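Local coordinates for protein histone-lysine N-methyltransferase, H3 lysine-9 specific SUVH6 (Arabidopsis thaliana, PDB 6A5K) that transfers methyl groups from S-adenosylmethionine to lysine 9 of histone H3 and, through its SRA domain, probably binds methylated DNA in non-CG contexts, at residues 437-442 and 473-478; 109-114 and 171-176; 237-242 and 257-262; 8-13 and 57-62. The protein carries 1 engineered substitution. All coordinates share one frame; numbering follows the deposited sequence.

Contact 1: 437-442 and 473-478; sequences SGFTID and SRIPHV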
loop_
_atom_site.group_PDB
_atom_site.type_symbol
_atom_site.label_atom_id
_atom_site.label_comp_id
_atom_site.label_asym_id
_atom_site.label_seq_id
_atom_site.Cartn_x
_atom_site.Cartn_y
_atom_site.Cartn_z
ATOM N N SER A 437 13.598 -11.519 20.935
ATOM C CA SER A 437 14.589 -12.396 20.318
ATOM C C SER A 437 16.005 -11.921 20.638
ATOM O O SER A 437 16.241 -10.731 20.832
ATOM C CB SER A 437 14.380 -12.456 18.800
ATOM O OG SER A 437 15.542 -12.929 18.132
ATOM N N GLY A 438 16.951 -12.850 20.689
ATOM C CA GLY A 438 18.334 -12.481 20.914
ATOM C C GLY A 438 19.115 -12.405 19.617
ATOM O O GLY A 438 20.349 -12.473 19.621
ATOM N N PHE A 439 18.409 -12.261 18.500
ATOM C CA PHE A 439 19.076 -12.290 17.199
ATOM C C PHE A 439 18.811 -11.073 16.319
ATOM O O PHE A 439 17.796 -10.396 16.452
ATOM C CB PHE A 439 18.689 -13.562 16.446
ATOM C CG PHE A 439 19.191 -14.819 17.108
ATOM C CD1 PHE A 439 18.495 -15.383 18.166
ATOM C CD2 PHE A 439 20.373 -15.412 16.697
ATOM C CE1 PHE A 439 18.955 -16.529 18.787
ATOM C CE2 PHE A 439 20.839 -16.560 17.314
ATOM C CZ PHE A 439 20.134 -17.114 18.361
ATOM N N THR A 440 19.748 -10.834 15.407
ATOM C CA THR A 440 19.752 -9.663 14.535
ATOM C C THR A 440 20.161 -10.096 13.131
ATOM O O THR A 440 20.961 -11.023 12.972
ATOM C CB THR A 440 20.725 -8.576 15.070
ATOM O OG1 THR A 440 20.215 -8.044 16.299
ATOM C CG2 THR A 440 20.928 -7.429 14.063
ATOM N N ILE A 441 19.601 -9.451 12.116
ATOM C CA ILE A 441 20.014 -9.702 10.744
ATOM C C ILE A 441 20.970 -8.602 10.294
ATOM O O ILE A 441 20.621 -7.420 10.313
ATOM C CB ILE A 441 18.811 -9.769 9.777
ATOM C CG1 ILE A 441 17.789 -10.804 10.249
ATOM C CG2 ILE A 441 19.281 -10.113 8.379
ATOM C CD1 ILE A 441 16.399 -10.569 9.701
ATOM N N ASP A 442 22.180 -9.001 9.912
ATOM C CA ASP A 442 23.213 -8.080 9.459
ATOM C C ASP A 442 23.264 -8.102 7.939
ATOM O O ASP A 442 23.707 -9.084 7.346
ATOM C CB ASP A 442 24.571 -8.468 10.060
ATOM C CG ASP A 442 25.705 -7.524 9.653
ATOM O OD1 ASP A 442 25.512 -6.657 8.778
ATOM O OD2 ASP A 442 26.812 -7.657 10.218
ATOM N N SER A 473 11.304 -19.853 16.594
ATOM C CA SER A 473 10.704 -18.536 16.794
ATOM C C SER A 473 11.713 -17.466 17.206
ATOM O O SER A 473 11.403 -16.280 17.205
ATOM C CB SER A 473 9.590 -18.629 17.839
ATOM O OG SER A 473 10.040 -19.304 18.994
ATOM N N ARG A 474 12.919 -17.882 17.571
ATOM C CA ARG A 474 13.969 -16.918 17.871
ATOM C C ARG A 474 14.405 -16.194 16.610
ATOM O O ARG A 474 14.885 -15.058 16.662
ATOM C CB ARG A 474 15.184 -17.602 18.490
ATOM C CG ARG A 474 14.906 -18.422 19.720
ATOM C CD ARG A 474 16.192 -19.140 20.132
ATOM N NE ARG A 474 16.628 -20.062 19.085
ATOM C CZ ARG A 474 17.814 -20.664 19.058
ATOM N NH1 ARG A 474 18.702 -20.446 20.026
ATOM N NH2 ARG A 474 18.112 -21.489 18.063
ATOM N N ILE A 475 14.266 -16.874 15.478
ATOM C CA ILE A 475 14.774 -16.354 14.214
ATOM C C ILE A 475 13.747 -16.471 13.088
ATOM O O ILE A 475 13.980 -17.143 12.082
ATOM C CB ILE A 475 16.078 -17.071 13.815
ATOM C CG1 ILE A 475 15.918 -18.591 13.929
ATOM C CG2 ILE A 475 17.221 -16.605 14.707
ATOM C CD1 ILE A 475 16.995 -19.374 13.223
ATOM N N PRO A 476 12.601 -15.797 13.248
ATOM C CA PRO A 476 11.619 -15.814 12.165
ATOM C C PRO A 476 12.123 -15.042 10.954
ATOM O O PRO A 476 13.034 -14.211 11.077
ATOM C CB PRO A 476 10.406 -15.128 12.790
ATOM C CG PRO A 476 11.002 -14.176 13.779
ATOM C CD PRO A 476 12.182 -14.918 14.355
ATOM N N HIS A 477 11.551 -15.334 9.791
ATOM C CA HIS A 477 11.765 -14.511 8.610
ATOM C C HIS A 477 11.135 -13.145 8.841
ATOM O O HIS A 477 10.022 -13.054 9.364
ATOM C CB HIS A 477 11.163 -15.167 7.367
ATOM C CG HIS A 477 11.810 -16.461 6.994
ATOM N ND1 HIS A 477 12.928 -16.531 6.191
ATOM C CD2 HIS A 477 11.498 -17.740 7.317
ATOM C CE1 HIS A 477 13.281 -17.796 6.040
ATOM N NE2 HIS A 477 12.429 -18.548 6.715
ATOM N N VAL A 478 11.841 -12.086 8.458
ATOM C CA VAL A 478 11.276 -10.741 8.558
ATOM C C VAL A 478 10.726 -10.343 7.191
ATOM O O VAL A 478 11.483 -10.107 6.250
ATOM C CB VAL A 478 12.323 -9.732 9.066
ATOM C CG1 VAL A 478 11.802 -8.297 8.983
ATOM C CG2 VAL A 478 12.721 -10.088 10.508
#
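Ser437 OG is gripped twice. Ser437 OG donates to Arg474 O at 2.7 Å, in the carbonyl plane, and accepts from Phe439 N at 3.0 Å. The second bond closes an ST turn, just where the chain turns a corner at Gly438. The hydroxyl reaches the other segment because OG stands opposite the backbone N (chi1 161°). An alanine here is likely to leave Arg474 O and Phe439 N without this shared partner and the turn less firmly held. Phe439 then lies against Arg474 and Ile475. Ile475 CG2 sits over one face of the Phe439 ring, 4.0 Å from the centroid, in a CH-pi contact, and comes nearest to CG. Arg474 runs along the CD1-CE1 flank of the ring, with its CB 3.9 Å from Phe439 CE1. Its guanidinium has Phe439 CZ over one face, the two planes 73° apart, and its charge is paired with Asp472. In the SET domain this joins the three-stranded sheet of strand 436-442 to the loop that leads into strand 477-482 of a second sheet. Further along the strand, Ile441 CD1 meets Val478 CG2 at 3.8 Å, the two side chains running past each other in opposite directions. Leu386 also packs on Ile441 and Ile475.

Contact 2: 109-114 and 171-176; sequences TSIVAS and VRVIRG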
loop_
_atom_site.group_PDB
_atom_site.type_symbol
_atom_site.label_atom_id
_atom_site.label_comp_id
_atom_site.label_asym_id
_atom_site.label_seq_id
_atom_site.Cartn_x
_atom_site.Cartn_y
_atom_site.Cartn_z
ATOM N N THR A 109 -17.880 19.921 -7.426
ATOM C CA THR A 109 -16.789 19.813 -6.473
ATOM C C THR A 109 -15.824 18.726 -6.918
ATOM O O THR A 109 -14.611 18.832 -6.713
ATOM C CB THR A 109 -17.296 19.487 -5.070
ATOM O OG1 THR A 109 -18.152 18.340 -5.141
ATOM C CG2 THR A 109 -18.072 20.677 -4.491
ATOM N N SER A 110 -16.361 17.667 -7.518
ATOM C CA SER A 110 -15.482 16.561 -7.903
ATOM C C SER A 110 -16.098 15.697 -8.984
ATOM O O SER A 110 -17.311 15.601 -9.078
ATOM C CB SER A 110 -15.141 15.697 -6.686
ATOM O OG SER A 110 -16.315 15.115 -6.151
ATOM N N ILE A 111 -15.261 15.084 -9.815
ATOM C CA ILE A 111 -15.749 14.132 -10.799
ATOM C C ILE A 111 -14.917 12.857 -10.781
ATOM O O ILE A 111 -13.715 12.888 -10.513
ATOM C CB ILE A 111 -15.743 14.712 -12.240
ATOM C CG1 ILE A 111 -14.322 15.069 -12.684
ATOM C CG2 ILE A 111 -16.671 15.920 -12.337
ATOM C CD1 ILE A 111 -14.242 15.638 -14.109
ATOM N N VAL A 112 -15.569 11.733 -11.061
ATOM C CA VAL A 112 -14.845 10.489 -11.274
ATOM C C VAL A 112 -14.804 10.219 -12.772
ATOM O O VAL A 112 -15.844 10.028 -13.398
ATOM C CB VAL A 112 -15.489 9.302 -10.541
ATOM C CG1 VAL A 112 -14.673 8.027 -10.788
ATOM C CG2 VAL A 112 -15.591 9.589 -9.059
ATOM N N ALA A 113 -13.603 10.214 -13.340
ATOM C CA ALA A 113 -13.447 10.167 -14.790
ATOM C C ALA A 113 -12.812 8.868 -15.263
ATOM O O ALA A 113 -11.867 8.372 -14.659
ATOM C CB ALA A 113 -12.621 11.350 -15.262
ATOM N N SER A 114 -13.341 8.326 -16.352
ATOM C CA SER A 114 -12.810 7.099 -16.935
ATOM C C SER A 114 -11.785 7.410 -18.022
ATOM O O SER A 114 -10.680 7.880 -17.733
ATOM C CB SER A 114 -13.939 6.246 -17.506
ATOM O OG SER A 114 -13.437 5.284 -18.410
ATOM N N VAL A 171 -12.171 21.897 -9.501
ATOM C CA VAL A 171 -12.856 20.612 -9.519
ATOM C C VAL A 171 -11.843 19.500 -9.234
ATOM O O VAL A 171 -10.819 19.401 -9.918
ATOM C CB VAL A 171 -13.544 20.349 -10.885
ATOM C CG1 VAL A 171 -14.198 18.963 -10.913
ATOM C CG2 VAL A 171 -14.566 21.440 -11.200
ATOM N N ARG A 172 -12.111 18.670 -8.231
ATOM C CA ARG A 172 -11.239 17.521 -7.985
ATOM C C ARG A 172 -11.483 16.445 -9.034
ATOM O O ARG A 172 -12.621 16.062 -9.286
ATOM C CB ARG A 172 -11.455 16.941 -6.582
ATOM C CG ARG A 172 -10.942 17.815 -5.455
ATOM C CD ARG A 172 -11.117 17.142 -4.081
ATOM N NE ARG A 172 -12.521 16.864 -3.786
ATOM C CZ ARG A 172 -13.388 17.767 -3.334
ATOM N NH1 ARG A 172 -13.005 19.019 -3.133
ATOM N NH2 ARG A 172 -14.647 17.419 -3.098
ATOM N N VAL A 173 -10.415 15.949 -9.648
ATOM C CA VAL A 173 -10.567 14.862 -10.596
ATOM C C VAL A 173 -10.052 13.545 -10.013
ATOM O O VAL A 173 -8.887 13.435 -9.624
ATOM C CB VAL A 173 -9.842 15.174 -11.921
ATOM C CG1 VAL A 173 -9.732 13.921 -12.790
ATOM C CG2 VAL A 173 -10.573 16.289 -12.665
ATOM N N ILE A 174 -10.952 12.572 -9.911
ATOM C CA ILE A 174 -10.595 11.210 -9.528
ATOM C C ILE A 174 -10.640 10.367 -10.797
ATOM O O ILE A 174 -11.690 10.222 -11.433
ATOM C CB ILE A 174 -11.538 10.624 -8.450
ATOM C CG1 ILE A 174 -11.447 11.420 -7.139
ATOM C CG2 ILE A 174 -11.212 9.162 -8.167
ATOM C CD1 ILE A 174 -12.398 12.599 -7.068
ATOM N N ARG A 175 -9.491 9.830 -11.183
ATOM C CA ARG A 175 -9.393 9.068 -12.418
ATOM C C ARG A 175 -9.547 7.579 -12.152
ATOM O O ARG A 175 -8.844 7.011 -11.309
ATOM C CB ARG A 175 -8.056 9.353 -13.110
ATOM C CG ARG A 175 -7.839 8.626 -14.427
ATOM C CD ARG A 175 -6.528 9.069 -15.086
ATOM N NE ARG A 175 -5.368 8.789 -14.241
ATOM C CZ ARG A 175 -4.798 7.591 -14.129
ATOM N NH1 ARG A 175 -5.279 6.562 -14.814
ATOM N NH2 ARG A 175 -3.744 7.424 -13.339
ATOM N N GLY A 176 -10.471 6.948 -12.867
ATOM C CA GLY A 176 -10.606 5.504 -12.816
ATOM C C GLY A 176 -9.553 4.875 -13.705
ATOM O O GLY A 176 -9.409 5.267 -14.862
#
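Val171 CG1 starts the contact, lying 4.2 Å from Ile111 CG2, with the two side chains crossing at about a right angle. Next, Arg172 N donates to Thr109 O at 2.9 Å, and Arg172 O accepts from Ile111 N. The side chain of Arg172 bends at chi3 (-61°), and its guanidinium centre lies over Thr109 O, with Arg172 CZ 3.7 Å away. The NH groups are held by the carbonyls of Ile65, Gly67 and Ile89. A leucine in its place would probably leave those three carbonyls without this donor and uncover Thr109 O. The side chains of Val173 and Ile111 lie side by side, Val173 CG2 3.9 Å from Ile111 CG1. Ile174 bonds through both its backbone N and its O: N to Ile111 O at 2.8 Å, O to Ala113 N at 2.7 Å. Ile174 CD1 touches Ile111 O. Arg175 pairs with Asp193 beyond the contact, and Gly176 N ends the ladder on Ala113 O. Strands 105-113 and 171-176 are thus parallel neighbours in the SRA sheet. On its other edge strand 105-113 has a classic bulge, Thr109 and Ser110 both facing Asp98. Five nearly straight backbone bonds carry the pairing, while carbonyl oxygens probably stabilise the buried charge of Arg172.

Contact 3: 237-242 and 257-262; sequences KYREGL and SAVNEI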
loop_
_atom_site.group_PDB
_atom_site.type_symbol
_atom_site.label_atom_id
_atom_site.label_comp_id
_atom_site.label_asym_id
_atom_site.label_seq_id
_atom_site.Cartn_x
_atom_site.Cartn_y
_atom_site.Cartn_z
ATOM N N LYS A 237 12.564 4.895 -23.046
ATOM C CA LYS A 237 13.788 4.440 -23.687
ATOM C C LYS A 237 14.976 5.042 -22.963
ATOM O O LYS A 237 15.913 4.350 -22.571
ATOM C CB LYS A 237 13.835 4.867 -25.168
ATOM C CG LYS A 237 12.604 4.539 -26.023
ATOM C CD LYS A 237 12.004 3.175 -25.720
ATOM C CE LYS A 237 10.491 3.264 -25.628
ATOM N NZ LYS A 237 10.077 3.813 -24.308
ATOM N N TYR A 238 14.908 6.358 -22.809
ATOM C CA TYR A 238 16.032 7.173 -22.373
ATOM C C TYR A 238 15.941 7.584 -20.907
ATOM O O TYR A 238 16.488 8.620 -20.527
ATOM C CB TYR A 238 16.110 8.426 -23.249
ATOM C CG TYR A 238 14.868 9.300 -23.180
ATOM C CD1 TYR A 238 14.764 10.321 -22.242
ATOM C CD2 TYR A 238 13.802 9.101 -24.051
ATOM C CE1 TYR A 238 13.643 11.118 -22.171
ATOM C CE2 TYR A 238 12.671 9.900 -23.988
ATOM C CZ TYR A 238 12.601 10.907 -23.045
ATOM O OH TYR A 238 11.483 11.705 -22.973
ATOM N N ARG A 239 15.263 6.774 -20.097
ATOM C CA ARG A 239 14.916 7.150 -18.723
ATOM C C ARG A 239 16.074 7.765 -17.943
ATOM O O ARG A 239 17.118 7.135 -17.745
ATOM C CB ARG A 239 14.385 5.946 -17.952
ATOM C CG ARG A 239 13.874 6.329 -16.574
ATOM C CD ARG A 239 13.492 5.129 -15.751
ATOM N NE ARG A 239 13.035 5.535 -14.428
ATOM C CZ ARG A 239 12.790 4.693 -13.433
ATOM N NH1 ARG A 239 12.950 3.388 -13.604
ATOM N NH2 ARG A 239 12.377 5.158 -12.263
ATOM N N GLU A 240 15.873 9.005 -17.511
ATOM C CA GLU A 240 16.897 9.762 -16.806
ATOM C C GLU A 240 17.341 9.075 -15.524
ATOM O O GLU A 240 16.521 8.525 -14.786
ATOM C CB GLU A 240 16.394 11.173 -16.485
ATOM C CG GLU A 240 16.761 12.222 -17.528
ATOM C CD GLU A 240 15.672 12.424 -18.563
ATOM O OE1 GLU A 240 14.493 12.548 -18.170
ATOM O OE2 GLU A 240 15.995 12.460 -19.769
ATOM N N GLY A 241 18.646 9.102 -15.274
ATOM C CA GLY A 241 19.189 8.684 -13.995
ATOM C C GLY A 241 19.485 7.207 -13.801
ATOM O O GLY A 241 20.017 6.819 -12.761
ATOM N N LEU A 242 19.152 6.382 -14.787
ATOM C CA LEU A 242 19.403 4.946 -14.677
ATOM C C LEU A 242 20.899 4.654 -14.509
ATOM O O LEU A 242 21.716 5.011 -15.361
ATOM C CB LEU A 242 18.848 4.211 -15.896
ATOM C CG LEU A 242 18.895 2.682 -15.852
ATOM C CD1 LEU A 242 18.140 2.162 -14.648
ATOM C CD2 LEU A 242 18.339 2.083 -17.141
ATOM N N SER A 257 16.624 -2.436 -10.568
ATOM C CA SER A 257 17.458 -1.378 -11.120
ATOM C C SER A 257 17.752 -0.288 -10.097
ATOM O O SER A 257 17.157 -0.248 -9.013
ATOM C CB SER A 257 16.793 -0.764 -12.352
ATOM O OG SER A 257 15.515 -0.246 -12.024
ATOM N N ALA A 258 18.677 0.596 -10.454
ATOM C CA ALA A 258 19.028 1.732 -9.614
ATOM C C ALA A 258 18.943 3.030 -10.413
ATOM O O ALA A 258 19.505 3.146 -11.511
ATOM C CB ALA A 258 20.414 1.557 -9.036
ATOM N N VAL A 259 18.243 4.005 -9.847
ATOM C CA VAL A 259 18.040 5.289 -10.501
ATOM C C VAL A 259 18.554 6.421 -9.614
ATOM O O VAL A 259 18.269 6.469 -8.418
ATOM C CB VAL A 259 16.545 5.518 -10.833
ATOM C CG1 VAL A 259 16.316 6.923 -11.385
ATOM C CG2 VAL A 259 16.050 4.464 -11.811
ATOM N N ASN A 260 19.331 7.324 -10.196
ATOM C CA ASN A 260 19.816 8.483 -9.458
ATOM C C ASN A 260 19.659 9.740 -10.306
ATOM O O ASN A 260 20.369 9.930 -11.288
ATOM C CB ASN A 260 21.278 8.290 -9.043
ATOM C CG ASN A 260 21.786 9.390 -8.121
ATOM O OD1 ASN A 260 21.181 10.457 -8.004
ATOM N ND2 ASN A 260 22.912 9.131 -7.463
ATOM N N GLU A 261 18.715 10.588 -9.927
ATOM C CA GLU A 261 18.485 11.836 -10.641
ATOM C C GLU A 261 18.894 13.019 -9.775
ATOM O O GLU A 261 18.577 14.167 -10.080
ATOM C CB GLU A 261 17.018 11.951 -11.056
ATOM C CG GLU A 261 16.484 10.706 -11.746
ATOM C CD GLU A 261 15.032 10.841 -12.157
ATOM O OE1 GLU A 261 14.195 10.064 -11.652
ATOM O OE2 GLU A 261 14.731 11.725 -12.988
ATOM N N ILE A 262 19.609 12.723 -8.697
ATOM C CA ILE A 262 19.988 13.732 -7.713
ATOM C C ILE A 262 21.452 14.137 -7.859
ATOM O O ILE A 262 21.781 15.322 -7.884
ATOM C CB ILE A 262 19.755 13.227 -6.276
ATOM C CG1 ILE A 262 18.288 12.825 -6.074
ATOM C CG2 ILE A 262 20.179 14.282 -5.265
ATOM C CD1 ILE A 262 17.298 13.909 -6.464
HETATM O O HOH W 1 13.730 8.056 -13.853
HETATM O O HOH W 2 11.468 8.033 -12.138
#
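Arg239 reaches Val259 with a fully extended chain: chi1 is -174°, and the chain runs straight from CG to NE. The two side chains cross at about a right angle, and Val259 CG2 lies over the centre of the guanidinium face, 3.6 Å from Arg239 CZ. The contact lies at the edge of the six-stranded mixed sheet, where a type II beta turn from Arg239 to Leu242 leads into the outermost strand 242-244. Strand 257-259 is the next one in. Leu242 and Val259 form an antiparallel non-hydrogen-bonded pair. Beside it, Asn260 N donates to Gly241 O at 2.7 Å, almost straight at the hydrogen but from above the carbonyl plane. Gly241 has positive phi and lies close against Asn260 and Glu261. Leu242 CD1 reaches back to Ala258 O and to Ser257 CB. Asn260 OD1 accepts from Ile262 N in an Asx turn, and its ND2 is held by Asp263.

Arg239 NH2 makes a salt bridge with Glu356 of the neighbouring strand 355-359. Glu261 lies too far from Arg239 for direct pairing, so water joins them. One water accepts from Arg239 NE at 2.7 Å, donates to Glu240 O and binds Glu261 OE1 weakly. A second water, at the guanidinium edge, accepts from Arg239 NH2 at 3.0 Å.

Contact 4: 8-13 and 57-62; sequences NKVKET and KFLNSG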
loop_
_atom_site.group_PDB
_atom_site.type_symbol
_atom_site.label_atom_id
_atom_site.label_comp_id
_atom_site.label_asym_id
_atom_site.label_seq_id
_atom_site.Cartn_x
_atom_site.Cartn_y
_atom_site.Cartn_z
ATOM N N ASN A 8 -2.248 11.682 8.609
ATOM C CA ASN A 8 -2.305 10.438 9.368
ATOM C C ASN A 8 -3.749 9.980 9.589
ATOM O O ASN A 8 -4.046 8.797 9.468
ATOM C CB ASN A 8 -1.584 10.588 10.706
ATOM C CG ASN A 8 -0.114 10.208 10.621
ATOM O OD1 ASN A 8 0.464 10.095 9.530
ATOM N ND2 ASN A 8 0.501 10.015 11.779
ATOM N N LYS A 9 -4.644 10.917 9.897
ATOM C CA LYS A 9 -6.063 10.591 10.076
ATOM C C LYS A 9 -6.653 9.942 8.819
ATOM O O LYS A 9 -7.357 8.931 8.898
ATOM C CB LYS A 9 -6.871 11.840 10.439
ATOM C CG LYS A 9 -6.602 12.402 11.821
ATOM C CD LYS A 9 -7.465 13.634 12.090
ATOM C CE LYS A 9 -6.998 14.389 13.330
ATOM N NZ LYS A 9 -7.913 14.209 14.497
ATOM N N VAL A 10 -6.361 10.524 7.660
ATOM C CA VAL A 10 -6.847 9.982 6.395
ATOM C C VAL A 10 -6.303 8.567 6.153
ATOM O O VAL A 10 -7.067 7.622 5.867
ATOM C CB VAL A 10 -6.464 10.898 5.221
ATOM C CG1 VAL A 10 -6.701 10.200 3.875
ATOM C CG2 VAL A 10 -7.248 12.216 5.298
ATOM N N LYS A 11 -4.987 8.411 6.298
ATOM C CA LYS A 11 -4.382 7.109 6.022
ATOM C C LYS A 11 -4.893 6.036 6.985
ATOM O O LYS A 11 -5.209 4.922 6.570
ATOM C CB LYS A 11 -2.847 7.196 6.071
ATOM C CG LYS A 11 -2.262 8.026 4.923
ATOM C CD LYS A 11 -0.788 7.706 4.665
ATOM C CE LYS A 11 0.106 8.162 5.805
ATOM N NZ LYS A 11 1.554 8.075 5.440
ATOM N N GLU A 12 -4.993 6.376 8.264
ATOM C CA GLU A 12 -5.477 5.421 9.256
ATOM C C GLU A 12 -6.954 5.084 9.063
ATOM O O GLU A 12 -7.388 3.971 9.375
ATOM C CB GLU A 12 -5.242 5.956 10.665
ATOM C CG GLU A 12 -3.762 5.997 11.040
ATOM C CD GLU A 12 -3.516 6.689 12.363
ATOM O OE1 GLU A 12 -4.502 7.034 13.042
ATOM O OE2 GLU A 12 -2.337 6.890 12.720
ATOM N N THR A 13 -7.730 6.036 8.554
ATOM C CA THR A 13 -9.146 5.766 8.298
ATOM C C THR A 13 -9.281 4.767 7.153
ATOM O O THR A 13 -10.078 3.821 7.232
ATOM C CB THR A 13 -9.923 7.068 7.982
ATOM O OG1 THR A 13 -9.831 7.956 9.104
ATOM C CG2 THR A 13 -11.398 6.776 7.704
ATOM N N LYS A 57 -16.702 7.206 12.098
ATOM C CA LYS A 57 -15.355 7.221 11.527
ATOM C C LYS A 57 -15.243 7.966 10.196
ATOM O O LYS A 57 -14.140 8.112 9.672
ATOM C CB LYS A 57 -14.835 5.790 11.330
ATOM C CG LYS A 57 -14.824 4.949 12.604
ATOM C CD LYS A 57 -13.898 5.534 13.653
ATOM C CE LYS A 57 -13.860 4.644 14.882
ATOM N NZ LYS A 57 -13.142 5.263 16.029
ATOM N N PHE A 58 -16.364 8.410 9.633
ATOM C CA PHE A 58 -16.310 9.170 8.380
ATOM C C PHE A 58 -15.662 10.531 8.618
ATOM O O PHE A 58 -15.858 11.144 9.674
ATOM C CB PHE A 58 -17.705 9.371 7.783
ATOM C CG PHE A 58 -18.194 8.224 6.946
ATOM C CD1 PHE A 58 -17.938 6.913 7.312
ATOM C CD2 PHE A 58 -18.944 8.461 5.804
ATOM C CE1 PHE A 58 -18.406 5.862 6.545
ATOM C CE2 PHE A 58 -19.415 7.412 5.033
ATOM C CZ PHE A 58 -19.141 6.109 5.407
ATOM N N LEU A 59 -14.904 10.999 7.632
ATOM C CA LEU A 59 -14.274 12.315 7.693
ATOM C C LEU A 59 -15.046 13.305 6.827
ATOM O O LEU A 59 -15.614 12.926 5.798
ATOM C CB LEU A 59 -12.808 12.240 7.245
ATOM C CG LEU A 59 -11.914 11.222 7.968
ATOM C CD1 LEU A 59 -10.452 11.299 7.492
ATOM C CD2 LEU A 59 -11.989 11.393 9.472
ATOM N N ASN A 60 -15.073 14.567 7.250
ATOM C CA ASN A 60 -15.749 15.624 6.497
ATOM C C ASN A 60 -17.204 15.282 6.181
ATOM O O ASN A 60 -17.713 15.635 5.121
ATOM C CB ASN A 60 -14.999 15.912 5.192
ATOM C CG ASN A 60 -13.532 16.216 5.415
ATOM O OD1 ASN A 60 -13.176 17.156 6.129
ATOM N ND2 ASN A 60 -12.671 15.415 4.810
ATOM N N SER A 61 -17.869 14.578 7.090
ATOM C CA SER A 61 -19.234 14.129 6.825
ATOM C C SER A 61 -20.222 15.271 7.026
ATOM O O SER A 61 -20.026 16.139 7.876
ATOM C CB SER A 61 -19.611 12.952 7.723
ATOM O OG SER A 61 -19.814 13.377 9.055
ATOM N N GLY A 62 -21.286 15.265 6.234
ATOM C CA GLY A 62 -22.299 16.299 6.321
ATOM C C GLY A 62 -21.920 17.587 5.611
ATOM O O GLY A 62 -22.687 18.549 5.631
HETATM O O HOH W 3 -11.917 7.891 10.992
#
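The long N-terminal helix 5-29 packs here against the loop between helix 44-54 and strand 77-78. Leu59 points at the helix and fits against Val10 and Thr13, residues about one turn apart. Leu59 CD1 is 4.0 Å from Val10 CG2, the two side chains meeting at a slant. Leu59 CD1 also lies 3.8 Å from Thr13 OG1, and there the side chains pass in opposite directions. The methyl of Thr13 touches the loop backbone, Thr13 CG2 to Lys57 O at 3.6 Å. With chi1 at -60°, Thr13 OG1 stands beside its own backbone N and bends back along the helix. Thr13 OG1 donates to Lys9 O at 2.7 Å. That carbonyl also takes the helix bond from Thr13 N, and the two donors come from opposite faces of its plane. Helix 81-87 lies next to the contact: Leu87 touches Val10, Ile86 touches Thr13, and Ile86 and Leu59 share a backbone hydrogen bond. No direct hydrogen bond joins the two segments. A water does so instead, donating to Thr13 OG1 at 2.8 Å and to Lys57 O at 2.6 Å. The threonine hydroxyl therefore both gives and accepts, and the polar link between the two segments probably rests on this water, beside the apolar packing of Leu59.

From the N terminus, contact 4 comes first. It closes a loop of 43 residues, mostly helical, and ties helix 5-29 to the chain after helix 44-54. Contact 2 follows in the SRA domain and closes a 56-residue loop by pairing two strands of its sheet. Its nearest atoms are about 8 Å from those of contact 4. Contact 3 closes the shortest loop, 14 residues, at the edge of the six-stranded sheet. Contact 1 comes last and joins two sheets of the SET domain across 30 residues. The four are in series, so none nests or crosses. Contacts 1 and 2 lie on opposite sides of the chain's centre, their own centres 46 Å apart.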